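Decapping nuclease RAI1 (Scheffersomyces stipitis, PDB 5BTO) removes NAD caps from the 5' ends of RNAs as a divalent-metal-dependent hydrolase, and binds RAT1 directly to stabilise it and stimulate its exoribonuclease activity. Local coordinates at residues Glu256-Arg261 with Phe277-Gln282; Val270-Lys275 with Val291-Arg296. One frame throughout, in Å; residues are numbered along the deposited sequence.

Interaction 1 of 2, residues Glu256-Arg261 with Phe277-Gln282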
# COMPACT_ATOMS: atom_id res chain seq x y z
N GLU A 256 -25.37 -18.31 -12.55
CA GLU A 256 -24.11 -18.94 -12.88
C GLU A 256 -24.18 -20.44 -12.60
O GLU A 256 -24.86 -20.85 -11.66
CB GLU A 256 -23.00 -18.31 -12.03
CG GLU A 256 -21.61 -18.79 -12.33
CD GLU A 256 -20.97 -18.02 -13.46
OE1 GLU A 256 -21.54 -16.99 -13.88
OE2 GLU A 256 -19.89 -18.43 -13.93
N LEU A 257 -23.48 -21.24 -13.40
CA LEU A 257 -23.43 -22.69 -13.20
C LEU A 257 -21.98 -23.15 -13.08
O LEU A 257 -21.18 -22.91 -13.98
CB LEU A 257 -24.08 -23.41 -14.38
CG LEU A 257 -25.53 -23.03 -14.65
CD1 LEU A 257 -26.04 -23.71 -15.91
CD2 LEU A 257 -26.39 -23.39 -13.45
N LYS A 258 -21.65 -23.85 -11.99
CA LYS A 258 -20.28 -24.29 -11.74
C LYS A 258 -20.27 -25.72 -11.26
O LYS A 258 -21.30 -26.24 -10.82
CB LYS A 258 -19.63 -23.41 -10.67
CG LYS A 258 -19.64 -21.93 -10.94
CD LYS A 258 -18.65 -21.55 -12.00
CE LYS A 258 -18.37 -20.04 -11.96
NZ LYS A 258 -17.71 -19.54 -13.20
N THR A 259 -19.10 -26.35 -11.32
CA THR A 259 -18.93 -27.70 -10.78
C THR A 259 -17.67 -27.80 -9.93
O THR A 259 -16.74 -27.00 -10.08
CB THR A 259 -18.78 -28.75 -11.90
OG1 THR A 259 -17.55 -28.53 -12.60
CG2 THR A 259 -19.95 -28.67 -12.87
N THR A 260 -17.65 -28.78 -9.04
CA THR A 260 -16.48 -29.03 -8.22
C THR A 260 -16.59 -30.45 -7.67
O THR A 260 -17.65 -31.07 -7.77
CB THR A 260 -16.37 -28.00 -7.08
OG1 THR A 260 -15.06 -28.04 -6.50
CG2 THR A 260 -17.43 -28.26 -6.01
N ARG A 261 -15.50 -30.97 -7.11
CA ARG A 261 -15.53 -32.31 -6.54
C ARG A 261 -16.32 -32.32 -5.24
O ARG A 261 -16.33 -31.33 -4.51
CB ARG A 261 -14.10 -32.81 -6.30
CG ARG A 261 -14.00 -34.23 -5.76
CD ARG A 261 -12.58 -34.75 -5.79
NE ARG A 261 -12.49 -36.09 -5.22
CZ ARG A 261 -11.40 -36.85 -5.25
NH1 ARG A 261 -10.31 -36.41 -5.86
NH2 ARG A 261 -11.41 -38.06 -4.70
N PHE A 277 -15.00 -18.42 -3.58
CA PHE A 277 -14.63 -17.01 -3.50
C PHE A 277 -14.51 -16.38 -4.89
O PHE A 277 -15.02 -15.29 -5.12
CB PHE A 277 -13.30 -16.85 -2.75
CG PHE A 277 -12.73 -15.45 -2.79
CD1 PHE A 277 -13.44 -14.39 -2.26
CD2 PHE A 277 -11.48 -15.22 -3.33
CE1 PHE A 277 -12.92 -13.09 -2.29
CE2 PHE A 277 -10.94 -13.94 -3.37
CZ PHE A 277 -11.66 -12.87 -2.84
N LYS A 278 -13.84 -17.07 -5.81
CA LYS A 278 -13.76 -16.56 -7.19
C LYS A 278 -15.14 -16.43 -7.83
O LYS A 278 -15.42 -15.47 -8.53
CB LYS A 278 -12.82 -17.41 -8.05
CG LYS A 278 -11.33 -17.14 -7.77
CD LYS A 278 -10.43 -17.87 -8.76
CE LYS A 278 -8.94 -17.68 -8.43
NZ LYS A 278 -8.45 -18.67 -7.41
N THR A 279 -16.00 -17.41 -7.59
CA THR A 279 -17.36 -17.33 -8.10
C THR A 279 -18.12 -16.15 -7.50
O THR A 279 -18.82 -15.43 -8.22
CB THR A 279 -18.13 -18.64 -7.85
OG1 THR A 279 -17.52 -19.70 -8.59
CG2 THR A 279 -19.62 -18.50 -8.28
N TRP A 280 -17.99 -15.94 -6.20
CA TRP A 280 -18.59 -14.76 -5.58
C TRP A 280 -18.09 -13.49 -6.28
O TRP A 280 -18.87 -12.58 -6.61
CB TRP A 280 -18.28 -14.69 -4.07
CG TRP A 280 -18.68 -13.36 -3.54
CD1 TRP A 280 -19.94 -12.94 -3.22
CD2 TRP A 280 -17.82 -12.21 -3.36
NE1 TRP A 280 -19.92 -11.62 -2.83
CE2 TRP A 280 -18.63 -11.15 -2.91
CE3 TRP A 280 -16.45 -12.00 -3.52
CZ2 TRP A 280 -18.11 -9.89 -2.61
CZ3 TRP A 280 -15.93 -10.74 -3.24
CH2 TRP A 280 -16.76 -9.71 -2.78
N ALA A 281 -16.79 -13.40 -6.48
CA ALA A 281 -16.22 -12.20 -7.08
C ALA A 281 -16.82 -11.94 -8.46
O ALA A 281 -17.21 -10.82 -8.77
CB ALA A 281 -14.69 -12.29 -7.16
N GLN A 282 -16.88 -12.98 -9.29
CA GLN A 282 -17.42 -12.88 -10.65
C GLN A 282 -18.87 -12.43 -10.64
O GLN A 282 -19.28 -11.54 -11.40
CB GLN A 282 -17.37 -14.23 -11.35
CG GLN A 282 -15.99 -14.71 -11.69
CD GLN A 282 -16.01 -16.08 -12.34
OE1 GLN A 282 -17.06 -16.53 -12.82
NE2 GLN A 282 -14.87 -16.75 -12.34
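Lys258 sets off toward Gln282 with CG beside the backbone N (chi1 -55°). Its one bend is at chi2 (-74°). Beyond that it runs out nearly straight. Gln282 leaves helix 266-286 with its chain extended past CG and brings OE1 to the lysine. Lys258 NZ donates to Gln282 OE1 at 3.1 Å. The C=O...donor angle is 125°, and the donor is tilted somewhat from the carbonyl plane. The same NZ forms a salt bridge with Glu256 OE2 at 2.6 Å, meeting it on the anti side. Glu256 OE2 and Gln282 OE1 lie 3.6 Å apart, bridged by this one ammonium, with carboxylate and amide steeply inclined to each other. Lower down, the Lys258 chain slides past Thr279 in the opposite direction, with Lys258 CE 3.5 Å from Thr279 OG1. That hydroxyl has its hydrogen bonds elsewhere, with Tyr293 OH and Lys275 O. The strand and helix segments run nearly antiparallel, with axes 10.7 Å apart. Glu256 and Leu257 bind the divalent metal cation, together with Asp237 and Glu186. Lys258 and Gln282 bind substrate, as does Arg115 close to Gln282. Glu256-Leu257-Lys258 is the (D/E)XK element of the PD-(D/E)XK nuclease active site, with Gln282 added from the following helix.

Interaction 2 of 2, residues Val270-Lys275 with Val291-Arg296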
# COMPACT_ATOMS: atom_id res chain seq x y z
N VAL A 270 -11.13 -26.96 1.39
CA VAL A 270 -10.15 -25.92 1.05
C VAL A 270 -10.20 -25.56 -0.43
O VAL A 270 -10.27 -24.37 -0.79
CB VAL A 270 -8.72 -26.38 1.38
CG1 VAL A 270 -7.69 -25.50 0.67
CG2 VAL A 270 -8.52 -26.36 2.88
N ASN A 271 -10.17 -26.58 -1.28
CA ASN A 271 -10.20 -26.38 -2.72
C ASN A 271 -11.48 -25.65 -3.09
O ASN A 271 -11.46 -24.71 -3.89
CB ASN A 271 -10.16 -27.72 -3.48
CG ASN A 271 -8.81 -28.41 -3.39
OD1 ASN A 271 -7.79 -27.79 -3.10
ND2 ASN A 271 -8.80 -29.72 -3.65
N PHE A 272 -12.59 -26.08 -2.50
CA PHE A 272 -13.87 -25.49 -2.86
C PHE A 272 -13.92 -24.02 -2.48
O PHE A 272 -14.44 -23.18 -3.23
CB PHE A 272 -15.01 -26.25 -2.18
CG PHE A 272 -16.38 -25.71 -2.51
CD1 PHE A 272 -16.72 -25.38 -3.81
CD2 PHE A 272 -17.32 -25.54 -1.51
CE1 PHE A 272 -17.97 -24.88 -4.11
CE2 PHE A 272 -18.59 -25.04 -1.81
CZ PHE A 272 -18.91 -24.71 -3.11
N GLU A 273 -13.40 -23.69 -1.30
CA GLU A 273 -13.50 -22.31 -0.83
C GLU A 273 -12.83 -21.33 -1.78
O GLU A 273 -13.35 -20.24 -2.01
CB GLU A 273 -12.93 -22.14 0.58
CG GLU A 273 -13.22 -20.76 1.14
CD GLU A 273 -12.49 -20.49 2.42
OE1 GLU A 273 -11.27 -20.24 2.36
OE2 GLU A 273 -13.15 -20.53 3.48
N LYS A 274 -11.67 -21.71 -2.32
CA LYS A 274 -10.97 -20.87 -3.29
C LYS A 274 -11.86 -20.62 -4.51
O LYS A 274 -11.92 -19.49 -5.01
CB LYS A 274 -9.66 -21.52 -3.75
CG LYS A 274 -8.62 -21.66 -2.66
CD LYS A 274 -7.37 -22.35 -3.20
CE LYS A 274 -6.92 -21.74 -4.52
NZ LYS A 274 -6.74 -20.26 -4.43
N LYS A 275 -12.54 -21.67 -4.96
CA LYS A 275 -13.39 -21.56 -6.15
C LYS A 275 -14.62 -20.73 -5.83
O LYS A 275 -15.06 -19.91 -6.64
CB LYS A 275 -13.82 -22.95 -6.64
CG LYS A 275 -12.68 -23.83 -7.17
CD LYS A 275 -13.20 -25.20 -7.59
CE LYS A 275 -12.07 -26.15 -7.96
NZ LYS A 275 -12.60 -27.48 -8.37
N VAL A 291 -26.20 -18.68 -7.99
CA VAL A 291 -25.19 -19.60 -8.49
C VAL A 291 -25.59 -21.02 -8.14
O VAL A 291 -25.98 -21.30 -7.00
CB VAL A 291 -23.83 -19.37 -7.80
CG1 VAL A 291 -22.80 -20.33 -8.38
CG2 VAL A 291 -23.38 -17.94 -7.93
N VAL A 292 -25.47 -21.94 -9.10
CA VAL A 292 -25.66 -23.36 -8.78
C VAL A 292 -24.34 -24.10 -8.91
O VAL A 292 -23.68 -24.03 -9.95
CB VAL A 292 -26.72 -24.04 -9.68
CG1 VAL A 292 -26.61 -25.56 -9.58
CG2 VAL A 292 -28.11 -23.58 -9.29
N TYR A 293 -23.94 -24.82 -7.86
CA TYR A 293 -22.80 -25.72 -7.95
C TYR A 293 -23.26 -27.17 -8.06
O TYR A 293 -24.09 -27.63 -7.28
CB TYR A 293 -21.88 -25.59 -6.72
CG TYR A 293 -20.70 -24.70 -6.96
CD1 TYR A 293 -19.53 -25.20 -7.53
CD2 TYR A 293 -20.75 -23.35 -6.63
CE1 TYR A 293 -18.44 -24.37 -7.74
CE2 TYR A 293 -19.68 -22.52 -6.86
CZ TYR A 293 -18.53 -23.03 -7.42
OH TYR A 293 -17.45 -22.20 -7.63
N GLY A 294 -22.70 -27.87 -9.04
CA GLY A 294 -22.87 -29.32 -9.12
C GLY A 294 -21.64 -30.00 -8.54
O GLY A 294 -20.51 -29.62 -8.86
N PHE A 295 -21.86 -30.97 -7.66
CA PHE A 295 -20.78 -31.67 -6.97
C PHE A 295 -20.64 -33.07 -7.53
O PHE A 295 -21.61 -33.83 -7.57
CB PHE A 295 -21.07 -31.72 -5.47
CG PHE A 295 -21.09 -30.37 -4.80
CD1 PHE A 295 -22.24 -29.60 -4.77
CD2 PHE A 295 -19.93 -29.86 -4.20
CE1 PHE A 295 -22.25 -28.35 -4.16
CE2 PHE A 295 -19.93 -28.62 -3.59
CZ PHE A 295 -21.09 -27.86 -3.56
N ARG A 296 -19.44 -33.43 -7.97
CA ARG A 296 -19.25 -34.71 -8.66
C ARG A 296 -18.16 -35.55 -8.00
O ARG A 296 -17.27 -35.01 -7.36
CB ARG A 296 -18.93 -34.48 -10.14
CG ARG A 296 -17.81 -33.48 -10.39
CD ARG A 296 -16.58 -34.18 -10.92
NE ARG A 296 -15.37 -33.38 -10.78
CZ ARG A 296 -14.20 -33.85 -10.36
NH1 ARG A 296 -14.08 -35.14 -10.04
NH2 ARG A 296 -13.15 -33.05 -10.25
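An aromatic cluster of Phe272, Tyr293 and Phe295 joins helix 266-286 to strand 290-296, beside the active site. Phe272 is its centre and takes part in two edge-to-face pairs. Its CG lies anti to the backbone N (chi1 -179°), which sends the ring from the helix toward the sheet. In the first pair Phe272 gives its edge. Phe272 CE1 stands 3.6 Å above the plane of the Tyr293 ring, over the ring centre. The nearest atoms are Phe272 CE1 and Tyr293 CE1, 3.7 Å apart, and the planes are almost perpendicular at 86°. In the second pair Phe272 offers a face. The edge of Phe295 approaches it, with Phe295 CE2 over that face and offset toward the rim. Phe295 CZ comes within 3.9 Å of Phe272 CZ, and the planes meet at 69°. The two segments belong to a beta-alpha-beta unit, in which helix 266-286 links the parallel neighbouring strands 254-261 and 290-296. The cluster fills part of the layer between that helix and the sheet. Thr260 of the first strand and Tyr308 of strand 302-309 also touch Phe272. On the other side of its strand, Tyr293 makes backbone hydrogen bonding with Glu306 of strand 302-309. The Tyr293 ring packs against the side chain of Lys258, a substrate-binding residue. Its hydroxyl is fixed by a hydrogen bond to Thr279, one turn further along the helix from Lys275. Lys275 meets the tyrosine beside the hydroxyl, with Lys275 CB 3.8 Å from Tyr293 OH. From there the lysine chain runs out extended, and NZ hydrogen-bonds to Thr260 OG1.

How the interactions relate
Both interactions hold helix 266-286 against the same sheet, but at different places along the helix. Interaction 2 uses an earlier part of the helix and the second strand of the beta-alpha-beta unit. It is the more buried contact and is mainly aromatic. Interaction 1 uses a later part and the first strand. It is only partly buried, is polar, and contains metal- and substrate-binding residues. The centres of interaction 1 and interaction 2 are about 6 Å apart. They are joined through the sheet, where Lys258 O lies 2.8 Å from Gly294 N in a probable hydrogen bond. They also meet by packing, with Lys258 CB 3.3 Å from Tyr293 CE1. Through Lys258 the aromatic contact directly adjoins the active site.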